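Local coordinates for hypothetical protein Atu0120 (Agrobacterium tumefaciens, PDB 2I6H) that is of unknown function but belongs to the bacterial DUF924 family and folds as an all-helical chain whose crystal structure contains calcium ions, at residues His56-Asp59 and Arg60-Ala64; His65-Ala68 and Ala69-Glu72; Asp91-Pro94 and Arg95-Arg99; His103-Ala106 and Thr107-Leu110. All coordinates share one frame; numbering follows the deposited sequence. Where two conformers were deposited one is given.

Contact 1: His56-Asp59 and Arg60-Ala64; sequences HFHD and RFRDA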
# COMPACT_ATOMS: atom_id res chain seq x y z
N HIS A 56 -20.60 1.46 10.56
CA HIS A 56 -20.63 0.19 11.20
C HIS A 56 -19.66 0.14 12.42
O HIS A 56 -20.02 -0.33 13.51
CB HIS A 56 -20.27 -0.86 10.12
CG HIS A 56 -20.38 -2.27 10.57
ND1 HIS A 56 -19.91 -3.32 9.81
CD2 HIS A 56 -20.90 -2.82 11.70
CE1 HIS A 56 -20.14 -4.46 10.44
NE2 HIS A 56 -20.73 -4.18 11.60
N PHE A 57 -18.44 0.62 12.21
CA PHE A 57 -17.39 0.64 13.24
C PHE A 57 -17.92 1.50 14.41
O PHE A 57 -17.84 1.13 15.57
CB PHE A 57 -16.15 1.25 12.60
CG PHE A 57 -14.85 0.99 13.32
CD1 PHE A 57 -14.79 0.21 14.49
CD2 PHE A 57 -13.67 1.57 12.81
CE1 PHE A 57 -13.55 0.01 15.15
CE2 PHE A 57 -12.46 1.36 13.46
CZ PHE A 57 -12.40 0.59 14.64
N HIS A 58 -18.51 2.63 14.08
CA HIS A 58 -19.05 3.52 15.12
C HIS A 58 -20.22 2.87 15.92
O HIS A 58 -20.25 2.94 17.17
CB HIS A 58 -19.51 4.83 14.49
CG HIS A 58 -19.97 5.85 15.48
ND1 HIS A 58 -21.25 5.85 16.00
CD2 HIS A 58 -19.31 6.88 16.08
CE1 HIS A 58 -21.37 6.86 16.85
NE2 HIS A 58 -20.20 7.49 16.93
N ASP A 59 -21.16 2.24 15.19
CA ASP A 59 -22.28 1.55 15.84
C ASP A 59 -21.80 0.51 16.85
O ASP A 59 -22.34 0.42 17.96
CB ASP A 59 -23.20 0.92 14.78
CG ASP A 59 -24.42 0.21 15.40
OD1 ASP A 59 -25.06 0.76 16.32
OD2 ASP A 59 -24.76 -0.89 14.92
N ARG A 60 -20.79 -0.28 16.47
CA ARG A 60 -20.25 -1.34 17.34
C ARG A 60 -19.46 -0.77 18.54
O ARG A 60 -19.68 -1.19 19.69
CB ARG A 60 -19.34 -2.29 16.54
CG ARG A 60 -20.07 -3.19 15.50
CD ARG A 60 -20.91 -4.32 16.09
NE ARG A 60 -20.29 -5.11 17.15
CZ ARG A 60 -19.57 -6.22 17.01
NH1 ARG A 60 -19.31 -6.75 15.82
NH2 ARG A 60 -19.12 -6.84 18.10
N PHE A 61 -18.52 0.14 18.26
CA PHE A 61 -17.40 0.37 19.18
C PHE A 61 -17.18 1.80 19.66
O PHE A 61 -16.15 2.08 20.27
CB PHE A 61 -16.11 -0.29 18.63
CG PHE A 61 -16.25 -1.78 18.41
CD1 PHE A 61 -16.73 -2.61 19.45
CD2 PHE A 61 -15.93 -2.34 17.17
CE1 PHE A 61 -16.90 -4.00 19.25
CE2 PHE A 61 -16.07 -3.71 16.95
CZ PHE A 61 -16.56 -4.56 18.00
N ARG A 62 -18.15 2.70 19.41
CA ARG A 62 -18.03 4.05 19.99
C ARG A 62 -17.79 3.99 21.50
O ARG A 62 -16.89 4.64 22.01
CB ARG A 62 -19.24 4.95 19.67
CG ARG A 62 -19.12 6.33 20.30
CD ARG A 62 -19.89 6.37 21.63
NE ARG A 62 -19.78 7.70 22.26
CZ ARG A 62 -19.64 7.91 23.56
NH1 ARG A 62 -19.51 9.17 24.00
NH2 ARG A 62 -19.64 6.90 24.44
N ASP A 63 -18.61 3.21 22.23
CA ASP A 63 -18.46 3.16 23.70
C ASP A 63 -17.08 2.65 24.12
O ASP A 63 -16.48 3.17 25.06
CB ASP A 63 -19.58 2.31 24.35
CG ASP A 63 -20.91 3.02 24.35
OD1 ASP A 63 -20.95 4.27 24.08
OD2 ASP A 63 -21.93 2.34 24.58
N ALA A 64 -16.62 1.62 23.40
CA ALA A 64 -15.30 1.05 23.64
C ALA A 64 -14.21 2.10 23.44
O ALA A 64 -13.26 2.18 24.26
CB ALA A 64 -15.07 -0.16 22.76
O HOH W 1 -20.55 -6.43 13.20

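Contact 2: His65-Ala68 and Ala69-Glu72; sequences HFAA and ARRE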
# COMPACT_ATOMS: atom_id res chain seq x y z
N HIS A 65 -14.34 2.92 22.38
CA HIS A 65 -13.36 3.98 22.13
C HIS A 65 -13.24 4.86 23.37
O HIS A 65 -12.11 5.17 23.84
CB HIS A 65 -13.71 4.89 20.95
CG HIS A 65 -12.75 6.03 20.80
ND1 HIS A 65 -13.01 7.32 21.25
CD2 HIS A 65 -11.48 6.05 20.32
CE1 HIS A 65 -11.95 8.09 20.99
NE2 HIS A 65 -11.01 7.34 20.43
N PHE A 66 -14.40 5.31 23.86
CA PHE A 66 -14.41 6.23 24.99
C PHE A 66 -13.86 5.61 26.28
O PHE A 66 -13.12 6.27 27.03
CB PHE A 66 -15.75 6.93 25.13
CG PHE A 66 -15.90 8.06 24.13
CD1 PHE A 66 -15.42 9.36 24.43
CD2 PHE A 66 -16.44 7.81 22.88
CE1 PHE A 66 -15.51 10.41 23.48
CE2 PHE A 66 -16.55 8.85 21.94
CZ PHE A 66 -16.08 10.12 22.22
N ALA A 67 -14.16 4.34 26.50
CA ALA A 67 -13.63 3.60 27.66
C ALA A 67 -12.10 3.56 27.59
O ALA A 67 -11.40 3.82 28.57
CB ALA A 67 -14.20 2.16 27.73
N ALA A 68 -11.58 3.21 26.42
CA ALA A 68 -10.11 3.19 26.22
C ALA A 68 -9.51 4.58 26.51
O ALA A 68 -8.49 4.69 27.19
CB ALA A 68 -9.78 2.75 24.81
N ALA A 69 -10.14 5.63 25.95
CA ALA A 69 -9.68 7.03 26.13
C ALA A 69 -9.79 7.47 27.60
O ALA A 69 -9.05 8.34 28.01
CB ALA A 69 -10.50 7.97 25.22
N ARG A 70 -10.71 6.87 28.36
CA ARG A 70 -10.88 7.21 29.79
C ARG A 70 -9.90 6.40 30.66
O ARG A 70 -9.94 6.48 31.90
CB ARG A 70 -12.30 6.93 30.27
CG ARG A 70 -13.30 7.99 29.89
CD ARG A 70 -14.61 7.83 30.69
NE ARG A 70 -15.13 6.45 30.58
CZ ARG A 70 -15.98 6.02 29.63
NH1 ARG A 70 -16.44 6.84 28.68
NH2 ARG A 70 -16.39 4.74 29.65
N ARG A 71 -9.06 5.61 30.01
CA ARG A 71 -8.04 4.77 30.72
C ARG A 71 -8.70 3.67 31.56
O ARG A 71 -8.22 3.30 32.66
CB ARG A 71 -7.06 5.64 31.58
CG ARG A 71 -6.37 6.76 30.76
CD ARG A 71 -5.55 6.15 29.60
NE ARG A 71 -4.46 5.33 30.11
CZ ARG A 71 -3.25 5.82 30.46
NH1 ARG A 71 -2.98 7.11 30.31
NH2 ARG A 71 -2.32 5.01 30.97
N GLU A 72 -9.80 3.12 31.04
CA GLU A 72 -10.50 2.01 31.71
C GLU A 72 -10.02 0.66 31.21
O GLU A 72 -10.29 -0.38 31.86
CB GLU A 72 -12.00 2.13 31.53
CG GLU A 72 -12.55 3.33 32.32
CD GLU A 72 -13.96 3.71 32.01
OE1 GLU A 72 -14.61 3.08 31.14
OE2 GLU A 72 -14.43 4.67 32.66

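Contact 3: Asp91-Pro94 and Arg95-Arg99; sequences DQFP and RNCFR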
# COMPACT_ATOMS: atom_id res chain seq x y z
N ASP A 91 -6.17 4.56 17.45
CA ASP A 91 -5.52 5.04 16.24
C ASP A 91 -6.43 4.94 15.01
O ASP A 91 -6.47 5.87 14.19
CB ASP A 91 -4.20 4.26 16.01
CG ASP A 91 -3.46 4.75 14.75
OD1 ASP A 91 -2.81 5.83 14.80
OD2 ASP A 91 -3.57 4.05 13.71
N GLN A 92 -7.12 3.81 14.85
CA GLN A 92 -7.97 3.63 13.66
C GLN A 92 -9.37 4.24 13.78
O GLN A 92 -9.79 5.05 12.92
CB GLN A 92 -8.07 2.15 13.29
CG GLN A 92 -6.75 1.58 12.84
CD GLN A 92 -6.32 2.19 11.54
OE1 GLN A 92 -6.92 1.94 10.51
NE2 GLN A 92 -5.26 3.05 11.59
N PHE A 93 -10.07 3.87 14.85
CA PHE A 93 -11.44 4.38 15.10
C PHE A 93 -11.62 5.90 14.85
O PHE A 93 -12.55 6.31 14.13
CB PHE A 93 -11.92 3.97 16.51
CG PHE A 93 -13.35 4.34 16.79
CD1 PHE A 93 -14.38 3.37 16.63
CD2 PHE A 93 -13.70 5.65 17.20
CE1 PHE A 93 -15.74 3.71 16.89
CE2 PHE A 93 -15.04 5.99 17.46
CZ PHE A 93 -16.08 5.01 17.30
N PRO A 94 -10.74 6.76 15.42
CA PRO A 94 -10.90 8.21 15.22
C PRO A 94 -10.80 8.62 13.76
O PRO A 94 -11.51 9.54 13.32
CB PRO A 94 -9.70 8.82 15.99
CG PRO A 94 -9.29 7.78 16.97
CD PRO A 94 -9.56 6.46 16.26
N ARG A 95 -9.95 7.92 13.00
CA ARG A 95 -9.78 8.22 11.57
C ARG A 95 -10.97 7.76 10.70
O ARG A 95 -11.22 8.34 9.63
CB ARG A 95 -8.45 7.64 11.08
CG ARG A 95 -7.25 8.36 11.71
CD ARG A 95 -5.88 7.71 11.41
NE ARG A 95 -4.89 8.73 11.75
CZ ARG A 95 -4.57 9.11 13.01
NH1 ARG A 95 -3.74 10.13 13.18
NH2 ARG A 95 -5.06 8.48 14.09
N ASN A 96 -11.67 6.73 11.15
CA ASN A 96 -12.91 6.34 10.48
C ASN A 96 -14.11 7.17 10.92
O ASN A 96 -14.99 7.48 10.10
CB ASN A 96 -13.26 4.87 10.77
CG ASN A 96 -12.29 3.90 10.13
OD1 ASN A 96 -11.32 3.45 10.79
ND2 ASN A 96 -12.50 3.63 8.82
N CYS A 97 -14.17 7.50 12.21
CA CYS A 97 -15.44 7.94 12.80
C CYS A 97 -15.52 9.40 13.20
O CYS A 97 -16.62 9.87 13.53
CB CYS A 97 -15.82 7.05 14.01
SG CYS A 97 -15.94 5.28 13.51
N PHE A 98 -14.37 10.10 13.21
CA PHE A 98 -14.38 11.52 13.61
C PHE A 98 -13.82 12.43 12.49
O PHE A 98 -13.28 13.50 12.76
CB PHE A 98 -13.56 11.77 14.89
CG PHE A 98 -13.97 10.96 16.07
CD1 PHE A 98 -15.33 10.73 16.40
CD2 PHE A 98 -12.98 10.45 16.91
CE1 PHE A 98 -15.68 9.99 17.56
CE2 PHE A 98 -13.30 9.73 18.08
CZ PHE A 98 -14.64 9.51 18.43
N ARG A 99 -14.00 11.99 11.24
CA ARG A 99 -13.38 12.63 10.07
C ARG A 99 -13.65 14.13 10.03
O ARG A 99 -14.73 14.56 10.39
CB ARG A 99 -13.91 12.00 8.78
CG ARG A 99 -13.45 10.59 8.54
CD ARG A 99 -14.09 10.02 7.26
NE ARG A 99 -13.88 8.58 7.14
CZ ARG A 99 -12.77 7.99 6.69
NH1 ARG A 99 -11.70 8.70 6.32
NH2 ARG A 99 -12.72 6.65 6.64
O HOH W 2 -9.11 3.07 9.32

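Contact 4: His103-Ala106 and Thr107-Leu110; sequences HMYA and TDPL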
# COMPACT_ATOMS: atom_id res chain seq x y z
N HIS A 103 -11.07 15.79 16.70
CA HIS A 103 -11.25 14.50 17.38
C HIS A 103 -10.46 13.39 16.68
O HIS A 103 -10.11 12.42 17.32
CB HIS A 103 -12.72 14.10 17.48
CG HIS A 103 -13.52 15.03 18.36
ND1 HIS A 103 -13.36 15.10 19.73
CD2 HIS A 103 -14.46 15.96 18.04
CE1 HIS A 103 -14.21 15.98 20.23
NE2 HIS A 103 -14.88 16.54 19.22
N MSE A 104 -10.16 13.57 15.39
CA MSE A 104 -9.39 12.54 14.66
C MSE A 104 -8.01 12.27 15.30
O MSE A 104 -7.49 11.12 15.20
CB MSE A 104 -9.16 12.97 13.22
CG MSE A 104 -10.23 12.54 12.34
SE MSE A 104 -9.55 13.03 10.51
CE MSE A 104 -9.36 14.89 10.68
N TYR A 105 -7.45 13.28 16.00
CA TYR A 105 -6.07 13.20 16.54
C TYR A 105 -6.02 13.15 18.06
O TYR A 105 -4.93 12.99 18.65
CB TYR A 105 -5.22 14.41 16.03
CG TYR A 105 -5.43 14.64 14.55
CD1 TYR A 105 -5.09 13.64 13.62
CD2 TYR A 105 -6.03 15.81 14.07
CE1 TYR A 105 -5.33 13.80 12.24
CE2 TYR A 105 -6.26 15.97 12.69
CZ TYR A 105 -5.89 14.97 11.80
OH TYR A 105 -6.10 15.09 10.45
N ALA A 106 -7.19 13.30 18.71
CA ALA A 106 -7.22 13.52 20.17
C ALA A 106 -6.60 12.39 21.00
O ALA A 106 -6.01 12.66 22.05
CB ALA A 106 -8.68 13.81 20.66
N THR A 107 -6.69 11.15 20.51
CA THR A 107 -6.15 10.00 21.29
C THR A 107 -4.85 9.48 20.69
O THR A 107 -4.40 8.35 21.04
CB THR A 107 -7.19 8.83 21.40
OG1 THR A 107 -7.68 8.41 20.10
CG2 THR A 107 -8.38 9.24 22.25
N ASP A 108 -4.26 10.25 19.78
CA ASP A 108 -3.01 9.78 19.14
C ASP A 108 -1.86 9.64 20.16
O ASP A 108 -1.13 8.64 20.11
CB ASP A 108 -2.59 10.65 17.96
CG ASP A 108 -3.44 10.39 16.70
OD1 ASP A 108 -4.24 9.43 16.66
OD2 ASP A 108 -3.28 11.15 15.71
N PRO A 109 -1.66 10.65 21.04
CA PRO A 109 -0.59 10.48 22.05
C PRO A 109 -0.81 9.21 22.91
O PRO A 109 0.16 8.48 23.21
CB PRO A 109 -0.71 11.76 22.92
CG PRO A 109 -1.24 12.77 21.95
CD PRO A 109 -2.28 12.00 21.12
N LEU A 110 -2.06 8.93 23.26
CA LEU A 110 -2.36 7.71 24.02
C LEU A 110 -2.07 6.45 23.21
O LEU A 110 -1.50 5.47 23.73
CB LEU A 110 -3.82 7.69 24.49
CG LEU A 110 -4.25 6.56 25.44
CD1 LEU A 110 -3.29 6.46 26.69
CD2 LEU A 110 -5.77 6.71 25.85
O HOH W 3 -9.54 10.28 19.15
O HOH W 4 -6.76 10.08 17.67
O HOH W 5 -4.14 11.14 23.85

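Contact 1: His56-Asp59 and Arg60-Ala64
Phe57 and Phe61, one helical turn apart, meet edge on: CD1 of Phe57 lies 3.9 Å from CD2 of Phe61, each atom near the plane of the other ring, and the two side chains cross at about a right angle. Both rings are buried. Phe37 of helix 29-41 meets both of them, while Phe93 of helix 80-97 turns edge-to-face with Phe57. A second aromatic contact is of CH-pi type. CG of His58 stands anti to the backbone N (chi1 -175°), which lays the imidazole alongside Arg62; there CB of Arg62 sits over one ring face, 4.0 Å from the ring centroid. The arginine then bends at chi2, and its NH2 grips OD1 of Asp63 at 3.0 Å in a salt bridge on the anti side of the carboxylate. Arg60 covers Phe61 in turn, with its CB over the centre of one face of that ring. These residues form consecutive turns of helix 51-69, which packs its phenylalanine side against helices 29-41 and 80-97; His58 leans on Phe93 and Cys97, and Arg60 touches Asp33 of helix 29-41. Backbone i to i+4 bonds run from Arg60 N to His56 O, from Phe61 N to Phe57 O at 2.9 Å, and from Arg62 N to His58 O; the helix is kinked just beyond, where the N atoms of Asp63 and Ala64 lack such a bond. One water links the polar ends of His56 and Arg60, 2.8 Å from NE2 of His56 and accepting from NH1 of Arg60 at 2.9 Å.

Contact 2: His65-Ala68 and Ala69-Glu72
Arg70 reaches back over the last helical turn, its guanidinium lying with one face on the backbone at Phe66 and Ala67 while two nitrogens grip Glu72 side-on. NE meets OE2 of Glu72 at 2.8 Å in a nearly straight bond (173°), in the guanidinium plane but from above the carboxylate plane; NH2 takes OE1 on its syn side at 2.9 Å. This double hold fixes the rotation of the guanidinium. Next come the backbone bonds. Ala69 N and Arg70 N still bind His65 O and Phe66 O in helical fashion, whereas Glu72 N reaches Ala67 O at 3.0 Å and Arg71 N reaches Ala68 O at 3.0 Å. Arg71 NH2 is salt-bridged to Asp74, and its chain packs on helix 108-120. In the packing, CG of Arg70 stands beside its own backbone N (chi1 -79°), from where the chain bends at chi3 and brings NH1 within 3.6 Å of Phe66 CB. OE1 of Glu72 lies as close to Ala67 CB, also 3.6 Å, and CB of Ala69 rests on His65 O. With Arg71 at positive phi and two bonds back into the final turn, the end of helix 51-69 is a Schellman motif, with the Arg70-Glu72 salt bridge alongside it.

Contact 3: Asp91-Pro94 and Arg95-Arg99
Asn96 N, Cys97 N and Phe98 N bind the carbonyls of Gln92, Phe93 and Pro94 in i to i+4 fashion through the last turns of helix 80-97, which is kinked at Pro94 and leaves helical geometry at Phe98. Arg95 uses a side-chain nitrogen to reach the turn before: its chain is extended from CG to NE, and NH2 gives a bond of 3.0 Å to Asp91 O, in the guanidinium plane and on a lone pair of the carbonyl. OD1 of Asp91 is 3.5 Å from the same NH2 but well out of the guanidinium plane, so it acts by charge alone; OD1 is hydrogen-bonded to His141, and Arg95 NH1 is salt-bridged to Asp108. A water lies 2.7 Å from both OE1 of Gln92 and OD1 of Asn96; with more acceptors than protons in reach, not all can be served at once. Asn96 ND2 is hydrogen-bonded to Asp54. On the apolar flank Cys97 lies over one face of Phe93, SG 3.8 Å from the ring centroid and 14° off its normal. The edge of Phe93 points at the face of Phe98 in an offset edge-to-face pair, centroids 5.6 Å apart and planes at 75°. CD2 of Phe98 also rests on Pro94, 3.8 Å from its CB. His65 of helix 51-69 packs on both phenylalanines. The C-terminus of helix 80-97 thus carries a cysteine sulfur-aromatic contact where it packs on helix 51-69.

Contact 4: His103-Ala106 and Thr107-Leu110
Asp108 and Tyr105 close a type I beta turn that leads from the loop after helix 80-97 into helix 108-120, with Thr107 at the N-cap position. The turn bond runs from Asp108 N to Tyr105 O at 3.0 Å. From there the Asp108 side chain folds back over the turn: CB lies 3.4 Å from Tyr105 O, and CG, held beside its own backbone N (chi1 -76°), lies 3.6 Å from Tyr105 O. The carboxylate then divides its oxygens. OD2 comes to the edge of the Tyr105 ring, 3.7 Å from CD1 and near the ring plane, with Arg95 as its charged partner. OD1 accepts from a water at 2.8 Å. That water also donates to Met104 O (a selenomethionine) and accepts from Thr107 N, so one water joins the residue before the turn to its last two residues. Tyr105 runs alongside Asp108, its ring and the carboxylate turned 64° against each other, and CB of Met104 covers one face of the ring. Thr107 makes no side-chain cap; its OG1 is bonded to Leu90 O and accepts a hydrogen bond from a second water that also donates to His103 O. A third water spans the first turn of the helix, donating to Ala106 O at 3.0 Å and accepting from Leu110 N at 3.1 Å.

Along the chain the contacts come in the order 1, 2, 3, 4. Contact 1 lies on helix 51-69 and contact 2 spans its C-terminal end and the loop that follows, their centres 13 Å apart; contact 3 ends helix 80-97, and contact 4 opens helix 108-120. Contact 3 touches all the others: the Phe93 ring packs on contact 1 at Arg62 and on contact 2 at His65, and the centre of contact 4 is 9 Å away. Contacts 2 and 4 meet through Ala69 with Thr107 and Arg71 with Leu110, whereas contacts 1 and 4 stay about 9 Å apart at their nearest atoms. In this all-helical protein the end of helix 80-97 thereby packs against both helix 51-69 and the start of helix 108-120.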